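Local atomic coordinates of Low temperature requirement C protein (Listeria monocytogenes, PDB entry 1Y9I), a protein that probably removes the terminal phosphate from phosphatidylglycerophosphate, a step in phospholipid synthesis. Residues Ser8-Ala14 with Gln62-Leu66; Leu31-Leu35 with Tyr119-Pro125; Asn51-Val55 with Ala153-Leu158. One frame throughout, in Å; residues are numbered along the deposited sequence.

Interaction 1: residues Ser8-Ala14 with Gln62-Leu66; sequences SALESKA and QNAVL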
# COMPACT_ATOMS: atom_id res chain seq x y z
N SER A 8 27.48 -0.83 1.03
CA SER A 8 27.34 -1.17 -0.38
C SER A 8 27.42 0.10 -1.23
O SER A 8 27.41 1.21 -0.71
CB SER A 8 26.00 -1.87 -0.63
OG SER A 8 24.92 -0.99 -0.36
N ALA A 9 27.51 -0.09 -2.55
CA ALA A 9 27.58 1.03 -3.48
C ALA A 9 26.24 1.75 -3.47
O ALA A 9 26.17 2.97 -3.65
CB ALA A 9 27.89 0.52 -4.88
N LEU A 10 25.18 0.99 -3.26
CA LEU A 10 23.83 1.54 -3.21
C LEU A 10 23.69 2.46 -2.01
O LEU A 10 23.29 3.61 -2.14
CB LEU A 10 22.81 0.40 -3.13
CG LEU A 10 21.33 0.78 -3.01
CD1 LEU A 10 20.93 1.69 -4.16
CD2 LEU A 10 20.48 -0.49 -3.01
N GLU A 11 24.05 1.96 -0.82
CA GLU A 11 23.94 2.76 0.39
C GLU A 11 24.83 3.99 0.34
O GLU A 11 24.40 5.09 0.71
CB GLU A 11 24.29 1.94 1.63
CG GLU A 11 23.90 2.63 2.94
CD GLU A 11 24.26 1.85 4.19
OE1 GLU A 11 24.19 0.61 4.17
OE2 GLU A 11 24.61 2.50 5.20
N SER A 12 26.07 3.81 -0.10
CA SER A 12 27.01 4.92 -0.19
C SER A 12 26.44 6.06 -1.01
O SER A 12 26.43 7.21 -0.57
CB SER A 12 28.33 4.44 -0.81
OG SER A 12 28.95 3.45 -0.00
N LYS A 13 25.97 5.73 -2.21
CA LYS A 13 25.41 6.73 -3.11
C LYS A 13 24.15 7.39 -2.54
O LYS A 13 23.94 8.59 -2.71
CB LYS A 13 25.09 6.11 -4.48
CG LYS A 13 24.44 7.06 -5.47
CD LYS A 13 25.35 8.23 -5.81
CE LYS A 13 24.68 9.18 -6.79
NZ LYS A 13 25.54 10.34 -7.16
N ALA A 14 23.31 6.60 -1.88
CA ALA A 14 22.08 7.12 -1.30
C ALA A 14 22.40 8.20 -0.27
O ALA A 14 21.82 9.29 -0.30
CB ALA A 14 21.29 6.00 -0.63
N GLN A 62 17.08 2.74 0.37
CA GLN A 62 18.11 3.22 -0.54
C GLN A 62 17.62 3.26 -1.99
O GLN A 62 17.90 4.22 -2.72
CB GLN A 62 19.34 2.33 -0.40
CG GLN A 62 19.97 2.43 0.98
CD GLN A 62 20.83 1.23 1.30
OE1 GLN A 62 21.15 0.44 0.43
NE2 GLN A 62 21.22 1.10 2.57
N ASN A 63 16.89 2.23 -2.40
CA ASN A 63 16.36 2.17 -3.75
C ASN A 63 15.43 3.34 -4.03
O ASN A 63 15.48 3.94 -5.11
CB ASN A 63 15.62 0.85 -3.99
CG ASN A 63 16.57 -0.34 -4.11
OD1 ASN A 63 17.69 -0.20 -4.59
ND2 ASN A 63 16.11 -1.51 -3.68
N ALA A 64 14.59 3.67 -3.06
CA ALA A 64 13.64 4.77 -3.21
C ALA A 64 14.36 6.12 -3.23
O ALA A 64 14.00 7.00 -4.00
CB ALA A 64 12.61 4.73 -2.09
N VAL A 65 15.37 6.27 -2.37
CA VAL A 65 16.13 7.52 -2.32
C VAL A 65 16.78 7.82 -3.68
O VAL A 65 16.67 8.92 -4.20
CB VAL A 65 17.22 7.47 -1.22
CG1 VAL A 65 18.17 8.66 -1.37
CG2 VAL A 65 16.59 7.49 0.17
N LEU A 66 17.44 6.82 -4.25
CA LEU A 66 18.10 6.99 -5.55
C LEU A 66 17.12 7.26 -6.68
O LEU A 66 17.33 8.17 -7.49
CB LEU A 66 18.94 5.76 -5.90
CG LEU A 66 20.41 5.82 -5.49
CD1 LEU A 66 20.51 6.03 -3.99
CD2 LEU A 66 21.12 4.53 -5.89
O HOH W 1 22.52 -1.78 0.36
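Gln62 lays its extended side chain across Leu10 and Glu11 of the facing helix. Its methylene CB meets Leu10 CG at 3.6 Å, while the amide group beyond lies against the start of the Glu11 side chain, NE2 reaching to 3.1 Å from Glu11 CG. Both ends of this amide are engaged: NE2 is hydrogen-bonded to the backbone oxygen of Leu56, and OE1 accepts from a water, 2.6 Å away, that also bonds to Ser8 OG. These two bonds fix which way the amide is turned. Ser8 is the N-cap of helix 9-20; with chi1 at 64° its OG is swung back over the first turn and accepts from Glu11 N at 3.1 Å, with an N-H...O angle of 170°. The water therefore ties the capping hydroxyl to the second helix.

Away from the amide the contact turns apolar. The two methyls of Leu66 divide the work: CD1 presses on Ala14, 3.4 Å from its CB, and CD2 meets Leu10 CD1 at 3.3 Å. Both separations are shorter than normal carbon contact, so the packing here is tight. Leu10 also sets CD2 against Asn63 OD1.

The short segments 9-14 and 62-66 pass 9.1 Å apart at 48°, close enough for the small Ala14 to face Gln62 and Val65 directly. In this all-helical fold, helix 9-20 crosses helix 59-76; Ile87 and Pro83 of a second subunit pack on Leu10 and Leu66, and helix 97-106 touches Ala64.

Interaction 2: residues Leu31-Leu35 with Tyr119-Pro125; sequences LVLFL and YIDKVKP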
# COMPACT_ATOMS: atom_id res chain seq x y z
N LEU A 31 13.33 16.12 12.66
CA LEU A 31 11.96 15.83 12.28
C LEU A 31 11.42 14.70 13.15
O LEU A 31 10.27 14.71 13.56
CB LEU A 31 11.89 15.40 10.80
CG LEU A 31 12.26 16.43 9.72
CD1 LEU A 31 12.09 15.80 8.32
CD2 LEU A 31 11.37 17.65 9.85
N VAL A 32 12.27 13.71 13.40
CA VAL A 32 11.87 12.59 14.24
C VAL A 32 11.58 13.13 15.64
O VAL A 32 10.62 12.72 16.29
CB VAL A 32 12.98 11.53 14.33
CG1 VAL A 32 12.58 10.42 15.30
CG2 VAL A 32 13.25 10.94 12.94
N LEU A 33 12.41 14.06 16.09
CA LEU A 33 12.23 14.67 17.41
C LEU A 33 10.88 15.39 17.43
O LEU A 33 10.11 15.26 18.39
CB LEU A 33 13.36 15.66 17.70
CG LEU A 33 13.39 16.32 19.08
CD1 LEU A 33 13.58 15.27 20.15
CD2 LEU A 33 14.51 17.35 19.13
N PHE A 34 10.60 16.12 16.36
CA PHE A 34 9.35 16.87 16.22
C PHE A 34 8.13 15.94 16.30
O PHE A 34 7.10 16.28 16.87
CB PHE A 34 9.34 17.59 14.87
CG PHE A 34 8.08 18.35 14.59
CD1 PHE A 34 7.86 19.60 15.16
CD2 PHE A 34 7.11 17.81 13.76
CE1 PHE A 34 6.68 20.30 14.90
CE2 PHE A 34 5.93 18.50 13.49
CZ PHE A 34 5.72 19.75 14.07
N LEU A 35 8.27 14.75 15.71
CA LEU A 35 7.18 13.77 15.69
C LEU A 35 6.96 13.00 16.99
O LEU A 35 5.82 12.64 17.31
CB LEU A 35 7.43 12.75 14.59
CG LEU A 35 7.38 13.22 13.14
CD1 LEU A 35 7.76 12.06 12.23
CD2 LEU A 35 5.97 13.70 12.82
N TYR A 119 1.09 13.82 8.20
CA TYR A 119 1.12 14.99 9.07
C TYR A 119 2.34 15.87 8.84
O TYR A 119 2.22 17.09 8.71
CB TYR A 119 1.09 14.53 10.54
CG TYR A 119 1.27 15.65 11.54
CD1 TYR A 119 0.32 16.66 11.67
CD2 TYR A 119 2.38 15.69 12.38
CE1 TYR A 119 0.47 17.68 12.60
CE2 TYR A 119 2.55 16.71 13.32
CZ TYR A 119 1.59 17.70 13.42
OH TYR A 119 1.73 18.70 14.35
N ILE A 120 3.52 15.27 8.78
CA ILE A 120 4.73 16.05 8.60
C ILE A 120 4.79 16.69 7.22
O ILE A 120 5.35 17.77 7.05
CB ILE A 120 6.00 15.20 8.88
CG1 ILE A 120 7.16 16.14 9.26
CG2 ILE A 120 6.35 14.36 7.65
CD1 ILE A 120 8.33 15.44 9.92
N ASP A 121 4.19 16.03 6.23
CA ASP A 121 4.17 16.57 4.88
C ASP A 121 3.34 17.86 4.83
O ASP A 121 3.61 18.75 4.02
CB ASP A 121 3.58 15.56 3.90
CG ASP A 121 3.59 16.06 2.48
OD1 ASP A 121 4.69 16.27 1.93
OD2 ASP A 121 2.50 16.26 1.90
N LYS A 122 2.33 17.96 5.68
CA LYS A 122 1.48 19.15 5.70
C LYS A 122 2.11 20.29 6.47
O LYS A 122 2.09 21.44 6.02
CB LYS A 122 0.12 18.83 6.32
CG LYS A 122 -0.92 18.32 5.33
CD LYS A 122 -1.17 19.33 4.22
CE LYS A 122 -2.24 18.85 3.26
NZ LYS A 122 -2.41 19.78 2.10
N VAL A 123 2.68 19.98 7.63
CA VAL A 123 3.30 20.97 8.50
C VAL A 123 4.65 21.46 7.98
O VAL A 123 5.02 22.62 8.20
CB VAL A 123 3.48 20.40 9.92
CG1 VAL A 123 4.22 21.40 10.80
CG2 VAL A 123 2.12 20.08 10.51
N LYS A 124 5.38 20.58 7.32
CA LYS A 124 6.68 20.91 6.76
C LYS A 124 7.61 21.68 7.69
O LYS A 124 8.06 22.78 7.36
CB LYS A 124 6.50 21.69 5.46
CG LYS A 124 5.63 20.97 4.44
CD LYS A 124 5.46 21.78 3.16
CE LYS A 124 4.59 21.03 2.17
NZ LYS A 124 5.17 19.71 1.81
N PRO A 125 7.92 21.10 8.86
CA PRO A 125 8.82 21.81 9.78
C PRO A 125 10.28 21.67 9.36
O PRO A 125 10.62 20.84 8.51
CB PRO A 125 8.53 21.14 11.11
CG PRO A 125 8.33 19.70 10.69
CD PRO A 125 7.44 19.85 9.46
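Segments 31-35 and 119-123 cross at 108°, their axes 11.7 Å apart at closest approach, and the nearest CA pair, Leu31 with Pro125, is separated by 7.2 Å. At that spacing large side chains have to fill the interface. Lys124, with a positive phi, takes the chain out of helix 114-123 and brings Pro125 round to face Leu31 and Phe34. Pro125 CG lies over one face of the Phe34 ring, a CH-pi contact of 4.0 Å to the ring centroid and 18° off the ring normal. The same CG touches Leu31 CD2 at 3.8 Å.

This is helix-on-helix packing within the helical bundle of the subunit. Helix 143-160 supports the Leu31 and Leu35 side chains through Val147, Ala151 and Ala155, and Tyr119 and Val123 also pack on a third subunit, placing the contact next to a subunit interface of the tetramer.

Ile120 fills the middle: its CD1 enters between Leu31 and Leu35, 3.7 Å from Leu31 CB and 4.0 Å from Leu35 CG. An extended chain, with CG1 anti to the backbone N, carries that methyl across the gap. Farther out, the Phe34 and Tyr119 side chains cross at about a right angle, meeting CE2 to CE2 at 3.8 Å, while Leu35 CD2 comes to the edge of the tyrosine ring. Val123 CG1 approaches Phe34 CZ to 4.0 Å.

Interaction 3: residues Asn51-Val55 with Ala153-Leu158; sequences NVEHV and AAASRL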
# COMPACT_ATOMS: atom_id res chain seq x y z
N ASN A 51 18.08 6.22 15.00
CA ASN A 51 16.98 5.57 14.29
C ASN A 51 16.99 5.97 12.82
O ASN A 51 16.62 5.17 11.95
CB ASN A 51 15.64 5.91 14.95
CG ASN A 51 15.34 5.00 16.14
OD1 ASN A 51 14.91 3.86 15.97
ND2 ASN A 51 15.57 5.50 17.35
N VAL A 52 17.40 7.20 12.52
CA VAL A 52 17.47 7.65 11.14
C VAL A 52 18.54 6.82 10.43
O VAL A 52 18.34 6.34 9.32
CB VAL A 52 17.85 9.16 11.04
CG1 VAL A 52 18.16 9.53 9.59
CG2 VAL A 52 16.69 10.02 11.55
N GLU A 53 19.68 6.63 11.11
CA GLU A 53 20.77 5.84 10.55
C GLU A 53 20.30 4.43 10.22
O GLU A 53 20.64 3.89 9.16
CB GLU A 53 21.94 5.77 11.54
CG GLU A 53 22.70 7.09 11.72
CD GLU A 53 23.50 7.49 10.49
OE1 GLU A 53 23.51 6.72 9.51
OE2 GLU A 53 24.12 8.58 10.50
N HIS A 54 19.52 3.83 11.12
CA HIS A 54 19.01 2.48 10.90
C HIS A 54 18.11 2.39 9.67
O HIS A 54 18.15 1.40 8.94
CB HIS A 54 18.25 1.98 12.12
CG HIS A 54 19.12 1.40 13.19
ND1 HIS A 54 19.30 2.01 14.41
CD2 HIS A 54 19.86 0.26 13.22
CE1 HIS A 54 20.11 1.27 15.16
NE2 HIS A 54 20.46 0.20 14.46
N VAL A 55 17.29 3.42 9.46
CA VAL A 55 16.40 3.44 8.31
C VAL A 55 17.21 3.50 7.00
O VAL A 55 16.93 2.77 6.05
CB VAL A 55 15.43 4.64 8.38
CG1 VAL A 55 14.63 4.76 7.09
CG2 VAL A 55 14.48 4.47 9.56
N ALA A 153 9.45 6.82 9.23
CA ALA A 153 9.91 5.45 9.41
C ALA A 153 10.77 5.38 10.67
O ALA A 153 10.65 4.44 11.47
CB ALA A 153 10.71 4.99 8.19
N ALA A 154 11.65 6.37 10.83
CA ALA A 154 12.54 6.43 11.99
C ALA A 154 11.72 6.59 13.27
O ALA A 154 12.04 6.00 14.29
CB ALA A 154 13.53 7.60 11.83
N ALA A 155 10.66 7.40 13.21
CA ALA A 155 9.79 7.61 14.37
C ALA A 155 9.09 6.30 14.74
O ALA A 155 8.85 6.02 15.92
CB ALA A 155 8.75 8.69 14.07
N SER A 156 8.76 5.51 13.73
CA SER A 156 8.10 4.23 13.94
C SER A 156 9.06 3.23 14.59
O SER A 156 8.70 2.51 15.52
CB SER A 156 7.59 3.67 12.61
OG SER A 156 7.12 2.35 12.77
N ARG A 157 10.30 3.20 14.11
CA ARG A 157 11.28 2.29 14.69
C ARG A 157 11.47 2.65 16.17
O ARG A 157 11.57 1.77 17.03
CB ARG A 157 12.62 2.38 13.95
CG ARG A 157 13.67 1.41 14.51
CD ARG A 157 14.99 1.49 13.77
NE ARG A 157 15.91 0.45 14.23
CZ ARG A 157 16.47 0.42 15.43
NH1 ARG A 157 16.21 1.38 16.31
NH2 ARG A 157 17.27 -0.58 15.77
N LEU A 158 11.51 3.95 16.44
CA LEU A 158 11.67 4.44 17.81
C LEU A 158 10.49 3.96 18.66
O LEU A 158 10.68 3.46 19.76
CB LEU A 158 11.74 5.98 17.79
CG LEU A 158 12.01 6.75 19.09
CD1 LEU A 158 12.38 8.19 18.75
CD2 LEU A 158 10.78 6.71 19.98
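Face to face with the His54 imidazole lies the guanidinium of Arg157, a parallel guanidinium-imidazole stack with planes only 2° apart and centres 3.6 Å from each other. CZ comes over ND1 at 3.4 Å, and NH2 sits above the middle of the ring. The stack joins helices 45-56 and 143-160 of the helical bundle, whose short segments cross with axes 8.5 Å apart. Arg157 reaches the histidine by a fully extended chain, CG to NE; the turn at chi4 then brings the guanidinium parallel to the ring. His54 ND1 also makes a weak hydrogen bond to Gln50 O, which would help to orient the ring. A stack this close would probably be easiest with the imidazole neutral.

Asn51 meets the same arginine in a different way. Its amide plane is turned 56° from the guanidinium, and OD1 lies at the guanidinium edge, close to its plane, where NH1 donates to it. The donor nevertheless stands well above the Asn51 carbonyl plane, away from the lone-pair directions. The amide is held at its other end as well, since ND2 is bonded to Ile47 O.

Next to these polar groups Val55 packs on the alanines of the other helix. Its CG2 rests against the backbone at Ala154 N, 3.6 Å away, and Ala154 lets the backbones come within 5.1 Å, from its CA to Asn51 CA. The bond from Arg157 NH1 to Asn51 OD1 measures 2.8 Å, with an N-H...O angle of 159°.

Interactions 2 and 3 are packed directly on each other: their centres are 14 Å apart, and Val32 of helix 25-36 bridges them, its CG2 lying 3.5 Å from Ala154 CB and 3.8 Å from Val52 CG2. Interaction 1 stands apart, its centre 17 Å from that of interaction 3 and 24 Å from that of interaction 2, which lies across the chain's centre; neither touches it. All three contacts have interleaved segments along the chain. The metals, bound by Tyr95, Asp98, Glu99, Thr141, Asp144 and Asp145, are not contacted directly: the Val65 and Ile120 side chains lie about 13 and 11 Å from the magnesium ion. Helix 143-160, which carries Asp144 and Asp145, also carries segment 153-158 of interaction 3.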